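Local coordinates for protein disulfide isomerase (PDB 4N30) that probably forms or rearranges disulfide bonds in other proteins as a thioredoxin-fold oxidoreductase of the DsbA subfamily, at residues A[75-80]-A[124-129]; A[90-95]-A[108-113]; A[104-109]-A[166-171]. One frame throughout, in Å; residues are numbered along the deposited sequence.

Overall arrangement
All three contacts use the long helix 99-131, and they illustrate how chemistry follows position in a DsbA-type thioredoxin fold. Interaction 1 is a surface contact, joining this helix to helix 67-81 by opposite charges and a bridging water. Interactions 2 and 3 are buried and adjoin, with centres about 5 Å apart, whereas the centre of interaction 1 lies about 17 Å from that of interaction 3, on the opposite side of the chain's centre. Interaction 2 sets a polar His-Glu bond between strand 86-92 and the helix; interaction 3 is van der Waals packing of the helix on helix 162-177, with no hydrogen bond across it. Asp171 ties these two together through the backbone of His92 and the side chain of Arg91.

Interaction 1 (A[75-80]-A[124-129]); sequences RLKRWV and AIDAIF
Lys77 and Asp126 reach toward each other from opposite directions and meet ammonium to carboxylate, the sole pair of side chains that bridges the two helices here. The direct ion pair is long, with NZ of Lys77 3.9 Å from OD2 of Asp126. The firmer link runs through an ordered water, by two bonds each shorter than the direct separation. That water accepts a hydrogen bond from Lys77 NZ at 2.8 Å and donates one to Asp126 OD1 at 2.7 Å, turning through nearly a right angle between them. The carboxylate is thus addressed at both oxygens, one electrostatically and the other by way of solvent. Asp126 is modelled in two conformers, and the bridge is described for one of them, so it may not be present in both.

Such an indirect link suits the spacing of the backbones, whose nearest alpha carbons, those of Lys77 and Asp126, are 11.3 Å apart. Lys77 starts out toward helix 99-131; a bend at its third torsion (chi3 69°) then redirects the last atoms, and NZ ends within reach of the bridging water. Only 49 Å² is buried, both sides summed. The ammonium group also makes a cation-pi contact with Tyr49, while the lysine side chain also touches Leu88 and Trp122.

Beneath the polar bridge the two helices look inward to the same strand. Leu76 of helix 67-81 packs on Leu88, and Ile125 of helix 99-131 packs on Trp90, both residues of strand 86-92. In the DsbA family the first of these helices belongs to the thioredoxin core and the second to the helical insertion; the charged pair therefore spans the outside of the junction between helices 67-81 and 99-131, with strand 86-92 lying below.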
loop_
_atom_site.group_PDB
_atom_site.type_symbol
_atom_site.label_atom_id
_atom_site.label_comp_id
_atom_site.label_asym_id
_atom_site.label_seq_id
_atom_site.Cartn_x
_atom_site.Cartn_y
_atom_site.Cartn_z
ATOM N N ARG A 75 6.787 9.573 3.180
ATOM C CA ARG A 75 6.347 10.964 3.444
ATOM C C ARG A 75 4.856 10.883 3.810
ATOM O O ARG A 75 4.406 11.562 4.770
ATOM C CB ARG A 75 6.531 11.877 2.239
ATOM C CG ARG A 75 7.972 12.000 1.815
ATOM C CD ARG A 75 8.090 12.887 0.622
ATOM N NE ARG A 75 9.476 13.080 0.319
ATOM C CZ ARG A 75 9.885 13.855 -0.669
ATOM N NH1 ARG A 75 8.993 14.539 -1.411
ATOM N NH2 ARG A 75 11.178 13.951 -0.894
ATOM N N LEU A 76 4.098 10.027 3.153
ATOM C CA LEU A 76 2.729 9.872 3.494
ATOM C C LEU A 76 2.517 9.239 4.877
ATOM O O LEU A 76 1.631 9.664 5.652
ATOM C CB LEU A 76 2.066 9.007 2.430
ATOM C CG LEU A 76 0.575 8.798 2.545
ATOM C CD1 LEU A 76 -0.157 10.127 2.404
ATOM C CD2 LEU A 76 0.128 7.914 1.344
ATOM N N LYS A 77 3.345 8.260 5.261
ATOM C CA LYS A 77 3.271 7.687 6.594
ATOM C C LYS A 77 3.576 8.803 7.664
ATOM O O LYS A 77 2.892 8.809 8.692
ATOM C CB LYS A 77 4.271 6.565 6.701
ATOM C CG LYS A 77 3.876 5.307 5.878
ATOM C CD LYS A 77 4.983 4.237 5.838
ATOM C CE LYS A 77 5.124 3.643 7.193
ATOM N NZ LYS A 77 6.381 2.865 7.283
ATOM N N ARG A 78 4.535 9.676 7.398
ATOM C CA ARG A 78 4.819 10.808 8.306
ATOM C C ARG A 78 3.561 11.642 8.490
ATOM O O ARG A 78 3.151 12.029 9.624
ATOM C CB ARG A 78 5.948 11.619 7.673
ATOM C CG ARG A 78 6.677 12.479 8.692
ATOM C CD ARG A 78 7.968 13.144 8.224
ATOM N NE ARG A 78 7.729 14.585 8.150
ATOM C CZ ARG A 78 6.875 15.219 8.944
ATOM N NH1 ARG A 78 6.262 14.540 9.897
ATOM N NH2 ARG A 78 6.651 16.522 8.811
ATOM N N TRP A 79 2.928 11.960 7.373
ATOM C CA TRP A 79 1.743 12.781 7.439
ATOM C C TRP A 79 0.687 12.083 8.289
ATOM O O TRP A 79 -0.011 12.729 9.126
ATOM C CB TRP A 79 1.288 13.196 6.024
ATOM C CG TRP A 79 0.181 14.201 6.053
ATOM C CD1 TRP A 79 0.363 15.586 5.926
ATOM C CD2 TRP A 79 -1.250 13.993 6.058
ATOM N NE1 TRP A 79 -0.882 16.166 5.914
ATOM C CE2 TRP A 79 -1.875 15.289 6.029
ATOM C CE3 TRP A 79 -2.065 12.873 6.173
ATOM C CZ2 TRP A 79 -3.230 15.483 6.067
ATOM C CZ3 TRP A 79 -3.449 13.044 6.200
ATOM C CH2 TRP A 79 -4.027 14.315 6.171
ATOM N N VAL A 80 0.494 10.793 8.120
ATOM C CA VAL A 80 -0.492 10.080 8.904
ATOM C C VAL A 80 -0.106 10.081 10.385
ATOM O O VAL A 80 -0.982 10.262 11.251
ATOM C CB VAL A 80 -0.608 8.649 8.310
ATOM C CG1 VAL A 80 -1.237 7.735 9.355
ATOM C CG2 VAL A 80 -1.403 8.644 7.013
ATOM N N ALA A 124 8.674 -4.661 5.616
ATOM C CA ALA A 124 9.065 -5.366 4.362
ATOM C C ALA A 124 8.920 -4.352 3.235
ATOM O O ALA A 124 9.692 -4.392 2.243
ATOM C CB ALA A 124 8.248 -6.603 4.112
ATOM N N ILE A 125 7.863 -3.508 3.260
ATOM C CA ILE A 125 7.738 -2.437 2.229
ATOM C C ILE A 125 9.004 -1.560 2.204
ATOM O O ILE A 125 9.617 -1.279 1.138
ATOM C CB ILE A 125 6.480 -1.595 2.508
ATOM C CG1 ILE A 125 5.237 -2.406 2.100
ATOM C CG2 ILE A 125 6.541 -0.243 1.693
ATOM C CD1 ILE A 125 3.918 -1.791 2.350
ATOM N N ASP A 126 9.463 -1.097 3.388
ATOM C CA ASP A 126 10.698 -0.292 3.457
ATOM C C ASP A 126 11.889 -1.056 2.961
ATOM O O ASP A 126 12.756 -0.542 2.217
ATOM C CB ASP A 126 10.983 0.170 4.910
ATOM C CG ASP A 126 10.019 1.230 5.404
ATOM O OD1 ASP A 126 9.367 1.843 4.587
ATOM O OD2 ASP A 126 9.924 1.343 6.677
ATOM N N ALA A 127 12.002 -2.293 3.408
ATOM C CA ALA A 127 13.185 -3.070 3.017
ATOM C C ALA A 127 13.218 -3.264 1.512
ATOM O O ALA A 127 14.305 -3.201 0.900
ATOM C CB ALA A 127 13.140 -4.443 3.717
ATOM N N ILE A 128 12.091 -3.539 0.876
ATOM C CA ILE A 128 12.022 -3.760 -0.578
ATOM C C ILE A 128 12.327 -2.467 -1.275
ATOM O O ILE A 128 13.140 -2.432 -2.254
ATOM C CB ILE A 128 10.688 -4.387 -1.022
ATOM C CG1 ILE A 128 10.629 -5.788 -0.485
ATOM C CG2 ILE A 128 10.586 -4.336 -2.564
ATOM C CD1 ILE A 128 9.221 -6.386 -0.637
ATOM N N PHE A 129 11.785 -1.347 -0.803
ATOM C CA PHE A 129 12.127 -0.080 -1.478
ATOM C C PHE A 129 13.637 0.217 -1.330
ATOM O O PHE A 129 14.224 0.791 -2.258
ATOM C CB PHE A 129 11.314 1.111 -0.850
ATOM C CG PHE A 129 9.949 1.309 -1.432
ATOM C CD1 PHE A 129 9.738 1.309 -2.799
ATOM C CD2 PHE A 129 8.872 1.578 -0.596
ATOM C CE1 PHE A 129 8.465 1.512 -3.345
ATOM C CE2 PHE A 129 7.592 1.792 -1.133
ATOM C CZ PHE A 129 7.418 1.739 -2.520
HETATM O O HOH W 1 6.824 1.198 5.125
#

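Interaction 2 (A[90-95]-A[108-113]); sequences WRHLPL and LVECAG
The imidazole of His92 has Trp90 over one face and Glu110 and Val109 at its edge. CD1 of the Trp90 indole stands 3.6 Å above the His92 ring plane, displaced toward the rim. On the opposite face lie Ile168, whose CG1 is 3.6 Å from His92 CD2, and, farther out beyond the rim, Ala106. The motif is a buried His-carboxylate hydrogen bond, placed where the helical insertion of a DsbA-type thioredoxin fold rests against the end of strand 86-92.

The bond is short and nearly straight: NE2 of His92 donates to OE2 of Glu110 over 2.7 Å with an N-H...O angle of 170°. Its acceptor lies practically in the imidazole plane and is met on the anti side of the carboxylate, slightly out of that group's own plane. Ring and carboxylate are turned steeply against each other, their planes 78° apart. Glu110 departs obliquely from its helix and achieves this approach by a bend at the second torsion (chi2 -64°), which folds the carboxylate toward the strand.

With packing on both faces and a bond at one edge, the ring has little scope to rotate. Its backbone is held as well, since His92 N donates to Asp171 OD2 of helix 162-177. One turn of helix 162-177 thus supplies both Asp171 and Ile168, while Cys111, next to Glu110 on helix 99-131, ties that helix by a disulfide to Cys157 of helix 151-160. Beside the polar bond, methyl CG2 of Val109 meets the ring edge-on, 3.7 Å from His92 CE1.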
loop_
_atom_site.group_PDB
_atom_site.type_symbol
_atom_site.label_atom_id
_atom_site.label_comp_id
_atom_site.label_asym_id
_atom_site.label_seq_id
_atom_site.Cartn_x
_atom_site.Cartn_y
_atom_site.Cartn_z
ATOM N N TRP A 90 -2.306 0.187 2.356
ATOM C CA TRP A 90 -1.600 -0.074 1.115
ATOM C C TRP A 90 -2.506 -0.908 0.229
ATOM O O TRP A 90 -2.958 -1.984 0.720
ATOM C CB TRP A 90 -0.331 -0.865 1.419
ATOM C CG TRP A 90 0.479 -1.302 0.202
ATOM C CD1 TRP A 90 0.283 -2.405 -0.599
ATOM C CD2 TRP A 90 1.625 -0.619 -0.370
ATOM N NE1 TRP A 90 1.233 -2.477 -1.547
ATOM C CE2 TRP A 90 2.083 -1.431 -1.447
ATOM C CE3 TRP A 90 2.335 0.534 0.010
ATOM C CZ2 TRP A 90 3.209 -1.093 -2.196
ATOM C CZ3 TRP A 90 3.480 0.838 -0.722
ATOM C CH2 TRP A 90 3.887 0.020 -1.807
ATOM N N ARG A 91 -2.687 -0.554 -1.020
ATOM C CA ARG A 91 -3.394 -1.381 -1.984
ATOM C C ARG A 91 -2.448 -1.696 -3.105
ATOM O O ARG A 91 -1.720 -0.856 -3.624
ATOM C CB ARG A 91 -4.618 -0.606 -2.523
ATOM C CG ARG A 91 -5.593 -0.084 -1.452
ATOM C CD ARG A 91 -6.136 -1.139 -0.527
ATOM N NE ARG A 91 -7.034 -1.868 -1.324
ATOM C CZ ARG A 91 -8.317 -1.544 -1.565
ATOM N NH1 ARG A 91 -8.879 -0.443 -1.074
ATOM N NH2 ARG A 91 -9.022 -2.329 -2.379
ATOM N N HIS A 92 -2.460 -2.921 -3.618
ATOM C CA HIS A 92 -1.510 -3.339 -4.648
ATOM C C HIS A 92 -1.897 -2.899 -5.990
ATOM O O HIS A 92 -2.989 -3.287 -6.500
ATOM C CB HIS A 92 -1.338 -4.865 -4.604
ATOM C CG HIS A 92 -0.750 -5.336 -3.364
ATOM N ND1 HIS A 92 0.570 -5.187 -3.062
ATOM C CD2 HIS A 92 -1.335 -6.049 -2.309
ATOM C CE1 HIS A 92 0.786 -5.746 -1.858
ATOM N NE2 HIS A 92 -0.376 -6.238 -1.375
ATOM N N LEU A 93 -0.953 -2.251 -6.702
ATOM C CA LEU A 93 -1.074 -2.078 -8.109
ATOM C C LEU A 93 0.329 -2.120 -8.698
ATOM O O LEU A 93 0.813 -1.163 -9.258
ATOM C CB LEU A 93 -1.798 -0.784 -8.432
ATOM C CG LEU A 93 -2.084 -0.502 -9.914
ATOM C CD1 LEU A 93 -2.983 -1.611 -10.451
ATOM C CD2 LEU A 93 -2.753 0.858 -10.101
ATOM N N PRO A 94 0.884 -3.349 -8.800
ATOM C CA PRO A 94 2.134 -3.505 -9.521
ATOM C C PRO A 94 1.874 -3.230 -10.988
ATOM O O PRO A 94 1.000 -3.856 -11.591
ATOM C CB PRO A 94 2.502 -4.997 -9.282
ATOM C CG PRO A 94 1.178 -5.626 -8.903
ATOM C CD PRO A 94 0.394 -4.593 -8.166
ATOM N N LEU A 95 2.624 -2.361 -11.605
ATOM C CA LEU A 95 2.354 -1.899 -12.984
ATOM C C LEU A 95 2.999 -2.882 -13.933
ATOM O O LEU A 95 4.093 -3.392 -13.706
ATOM C CB LEU A 95 2.923 -0.502 -13.233
ATOM C CG LEU A 95 2.263 0.592 -12.348
ATOM C CD1 LEU A 95 2.993 1.904 -12.656
ATOM C CD2 LEU A 95 0.765 0.646 -12.642
ATOM N N LEU A 108 5.757 -10.941 -1.515
ATOM C CA LEU A 108 6.661 -10.959 -0.380
ATOM C C LEU A 108 6.065 -10.134 0.760
ATOM O O LEU A 108 6.061 -10.603 1.930
ATOM C CB LEU A 108 8.033 -10.384 -0.702
ATOM C CG LEU A 108 8.874 -11.281 -1.534
ATOM C CD1 LEU A 108 10.142 -10.523 -1.919
ATOM C CD2 LEU A 108 9.212 -12.564 -0.802
ATOM N N VAL A 109 5.452 -8.980 0.464
ATOM C CA VAL A 109 5.012 -8.143 1.578
ATOM C C VAL A 109 3.713 -8.783 2.227
ATOM O O VAL A 109 3.514 -8.728 3.460
ATOM C CB VAL A 109 4.812 -6.642 1.294
ATOM C CG1 VAL A 109 6.118 -6.018 0.868
ATOM C CG2 VAL A 109 3.702 -6.386 0.289
ATOM N N GLU A 110 2.840 -9.391 1.402
ATOM C CA GLU A 110 1.675 -10.108 1.987
ATOM C C GLU A 110 2.196 -11.247 2.869
ATOM O O GLU A 110 1.641 -11.474 3.984
ATOM C CB GLU A 110 0.767 -10.654 0.900
ATOM C CG GLU A 110 0.040 -9.592 0.054
ATOM C CD GLU A 110 -0.936 -8.788 0.934
ATOM O OE1 GLU A 110 -1.532 -9.364 1.870
ATOM O OE2 GLU A 110 -0.933 -7.550 0.904
ATOM N N CYS A 111 3.202 -11.978 2.376
ATOM C CA CYS A 111 3.719 -13.117 3.164
ATOM C C CYS A 111 4.365 -12.624 4.402
ATOM O O CYS A 111 4.345 -13.366 5.445
ATOM C CB CYS A 111 4.618 -13.909 2.197
ATOM S SG CYS A 111 3.699 -14.793 0.965
ATOM N N ALA A 112 4.977 -11.439 4.439
ATOM C CA ALA A 112 5.491 -10.839 5.643
ATOM C C ALA A 112 4.400 -10.521 6.603
ATOM O O ALA A 112 4.593 -10.767 7.894
ATOM C CB ALA A 112 6.315 -9.590 5.308
ATOM N N GLY A 113 3.300 -10.017 6.132
ATOM C CA GLY A 113 2.131 -9.785 6.966
ATOM C C GLY A 113 1.655 -11.052 7.668
ATOM O O GLY A 113 1.199 -11.007 8.812
#

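Interaction 3 (A[104-109]-A[166-171]); sequences HQARLV and SDIKLD
Ile168 pushes its CD1 methyl into the surface of helix 99-131, overlapping the peptide link between Ala106 and Arg107. This is close helix-helix packing between the insertion helix 99-131 and helix 162-177, which leads back toward the thioredoxin core, as in DsbA proteins: the alpha carbons of Ala106 and Ile168 are 7.1 Å apart, a spacing that the small alanine permits.

The methyl sits 3.7 Å from the backbone N of Arg107 and as close to the carbonyl carbon of Ala106, so one side chain of helix 162-177 meets main chain as well as side chain. CB of Ala106 lies 3.9 Å from CD1 of Ile168, and CG2 of the same isoleucine comes near that CB too. Because CG1 is anti to the carbonyl carbon (chi1 -65°) and the chain continues nearly extended, CD1 is carried out to its full reach.

Apart from its backbone N, Arg107 takes part through the start of its side chain, which crosses Ile168 at about a right angle. Farther along, its guanidinium group makes long, weak ion pairs with Glu100 and Asp165, and Asp165 also forms a salt bridge with Lys169. The arginine side chain's closest touch on the isoleucine is CG against CD1, at 3.7 Å.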
loop_
_atom_site.group_PDB
_atom_site.type_symbol
_atom_site.label_atom_id
_atom_site.label_comp_id
_atom_site.label_asym_id
_atom_site.label_seq_id
_atom_site.Cartn_x
_atom_site.Cartn_y
_atom_site.Cartn_z
ATOM N N HIS A 104 6.257 -10.183 -7.676
ATOM C CA HIS A 104 6.894 -11.021 -6.647
ATOM C C HIS A 104 7.033 -10.190 -5.372
ATOM O O HIS A 104 6.823 -10.755 -4.279
ATOM C CB HIS A 104 8.328 -11.268 -7.208
ATOM C CG HIS A 104 9.235 -11.974 -6.243
ATOM N ND1 HIS A 104 8.891 -13.184 -5.653
ATOM C CD2 HIS A 104 10.427 -11.565 -5.764
ATOM C CE1 HIS A 104 9.926 -13.530 -4.851
ATOM N NE2 HIS A 104 10.862 -12.545 -4.896
ATOM N N GLN A 105 7.356 -8.888 -5.461
ATOM C CA GLN A 105 7.522 -8.078 -4.266
ATOM C C GLN A 105 6.189 -7.849 -3.568
ATOM O O GLN A 105 6.165 -7.835 -2.294
ATOM C CB GLN A 105 8.226 -6.790 -4.651
ATOM C CG GLN A 105 9.697 -7.118 -4.976
ATOM C CD GLN A 105 10.354 -6.037 -5.848
ATOM O OE1 GLN A 105 9.921 -4.829 -5.866
ATOM N NE2 GLN A 105 11.370 -6.409 -6.538
ATOM N N ALA A 106 5.064 -7.724 -4.298
ATOM C CA ALA A 106 3.774 -7.648 -3.677
ATOM C C ALA A 106 3.510 -8.929 -2.835
ATOM O O ALA A 106 2.968 -8.875 -1.737
ATOM C CB ALA A 106 2.698 -7.417 -4.750
ATOM N N ARG A 107 3.857 -10.058 -3.417
ATOM C CA ARG A 107 3.649 -11.307 -2.675
ATOM C C ARG A 107 4.539 -11.381 -1.470
ATOM O O ARG A 107 4.072 -11.887 -0.401
ATOM C CB ARG A 107 3.878 -12.479 -3.619
ATOM C CG ARG A 107 2.892 -12.654 -4.786
ATOM C CD ARG A 107 3.184 -13.812 -5.718
ATOM N NE ARG A 107 2.596 -13.622 -6.999
ATOM C CZ ARG A 107 3.273 -13.330 -8.136
ATOM N NH1 ARG A 107 4.594 -13.435 -8.215
ATOM N NH2 ARG A 107 2.531 -13.212 -9.224
ATOM N N LEU A 108 5.757 -10.941 -1.515
ATOM C CA LEU A 108 6.661 -10.959 -0.380
ATOM C C LEU A 108 6.065 -10.134 0.760
ATOM O O LEU A 108 6.061 -10.603 1.930
ATOM C CB LEU A 108 8.033 -10.384 -0.702
ATOM C CG LEU A 108 8.874 -11.281 -1.534
ATOM C CD1 LEU A 108 10.142 -10.523 -1.919
ATOM C CD2 LEU A 108 9.212 -12.564 -0.802
ATOM N N VAL A 109 5.452 -8.980 0.464
ATOM C CA VAL A 109 5.012 -8.143 1.578
ATOM C C VAL A 109 3.713 -8.783 2.227
ATOM O O VAL A 109 3.514 -8.728 3.460
ATOM C CB VAL A 109 4.812 -6.642 1.294
ATOM C CG1 VAL A 109 6.118 -6.018 0.868
ATOM C CG2 VAL A 109 3.702 -6.386 0.289
ATOM N N SER A 166 -4.423 -14.024 -4.704
ATOM C CA SER A 166 -5.791 -13.622 -4.991
ATOM C C SER A 166 -6.021 -12.244 -4.473
ATOM O O SER A 166 -6.691 -11.424 -5.143
ATOM C CB SER A 166 -6.762 -14.509 -4.249
ATOM O OG SER A 166 -6.874 -15.772 -4.862
ATOM N N ASP A 167 -5.460 -11.935 -3.275
ATOM C CA ASP A 167 -5.743 -10.664 -2.653
ATOM C C ASP A 167 -5.033 -9.570 -3.435
ATOM O O ASP A 167 -5.598 -8.457 -3.585
ATOM C CB ASP A 167 -5.243 -10.631 -1.244
ATOM C CG ASP A 167 -6.091 -11.507 -0.317
ATOM O OD1 ASP A 167 -7.164 -11.942 -0.781
ATOM O OD2 ASP A 167 -5.632 -11.760 0.784
ATOM N N ILE A 168 -3.840 -9.817 -3.904
ATOM C CA ILE A 168 -3.143 -8.872 -4.788
ATOM C C ILE A 168 -3.931 -8.618 -6.065
ATOM O O ILE A 168 -4.151 -7.461 -6.475
ATOM C CB ILE A 168 -1.766 -9.372 -5.074
ATOM C CG1 ILE A 168 -0.989 -9.364 -3.740
ATOM C CG2 ILE A 168 -1.076 -8.464 -6.109
ATOM C CD1 ILE A 168 0.218 -10.254 -3.848
ATOM N N LYS A 169 -4.362 -9.693 -6.719
ATOM C CA LYS A 169 -5.162 -9.619 -7.923
ATOM C C LYS A 169 -6.436 -8.863 -7.707
ATOM O O LYS A 169 -6.835 -8.088 -8.609
ATOM C CB LYS A 169 -5.442 -11.031 -8.468
ATOM C CG LYS A 169 -4.206 -11.696 -9.062
ATOM C CD LYS A 169 -4.489 -13.128 -9.527
ATOM C CE LYS A 169 -3.382 -13.703 -10.392
ATOM N NZ LYS A 169 -3.429 -15.203 -10.299
ATOM N N LEU A 170 -7.096 -9.003 -6.574
ATOM C CA LEU A 170 -8.322 -8.307 -6.265
ATOM C C LEU A 170 -8.062 -6.809 -6.196
ATOM O O LEU A 170 -8.867 -5.986 -6.708
ATOM C CB LEU A 170 -8.927 -8.770 -4.921
ATOM C CG LEU A 170 -10.296 -8.155 -4.594
ATOM C CD1 LEU A 170 -11.282 -8.493 -5.734
ATOM C CD2 LEU A 170 -10.798 -8.712 -3.266
ATOM N N ASP A 171 -6.995 -6.390 -5.493
ATOM C CA ASP A 171 -6.669 -4.935 -5.478
ATOM C C ASP A 171 -6.442 -4.425 -6.884
ATOM O O ASP A 171 -6.967 -3.339 -7.207
ATOM C CB ASP A 171 -5.400 -4.672 -4.681
ATOM C CG ASP A 171 -5.571 -4.666 -3.203
ATOM O OD1 ASP A 171 -6.759 -4.625 -2.705
ATOM O OD2 ASP A 171 -4.525 -4.555 -2.482
#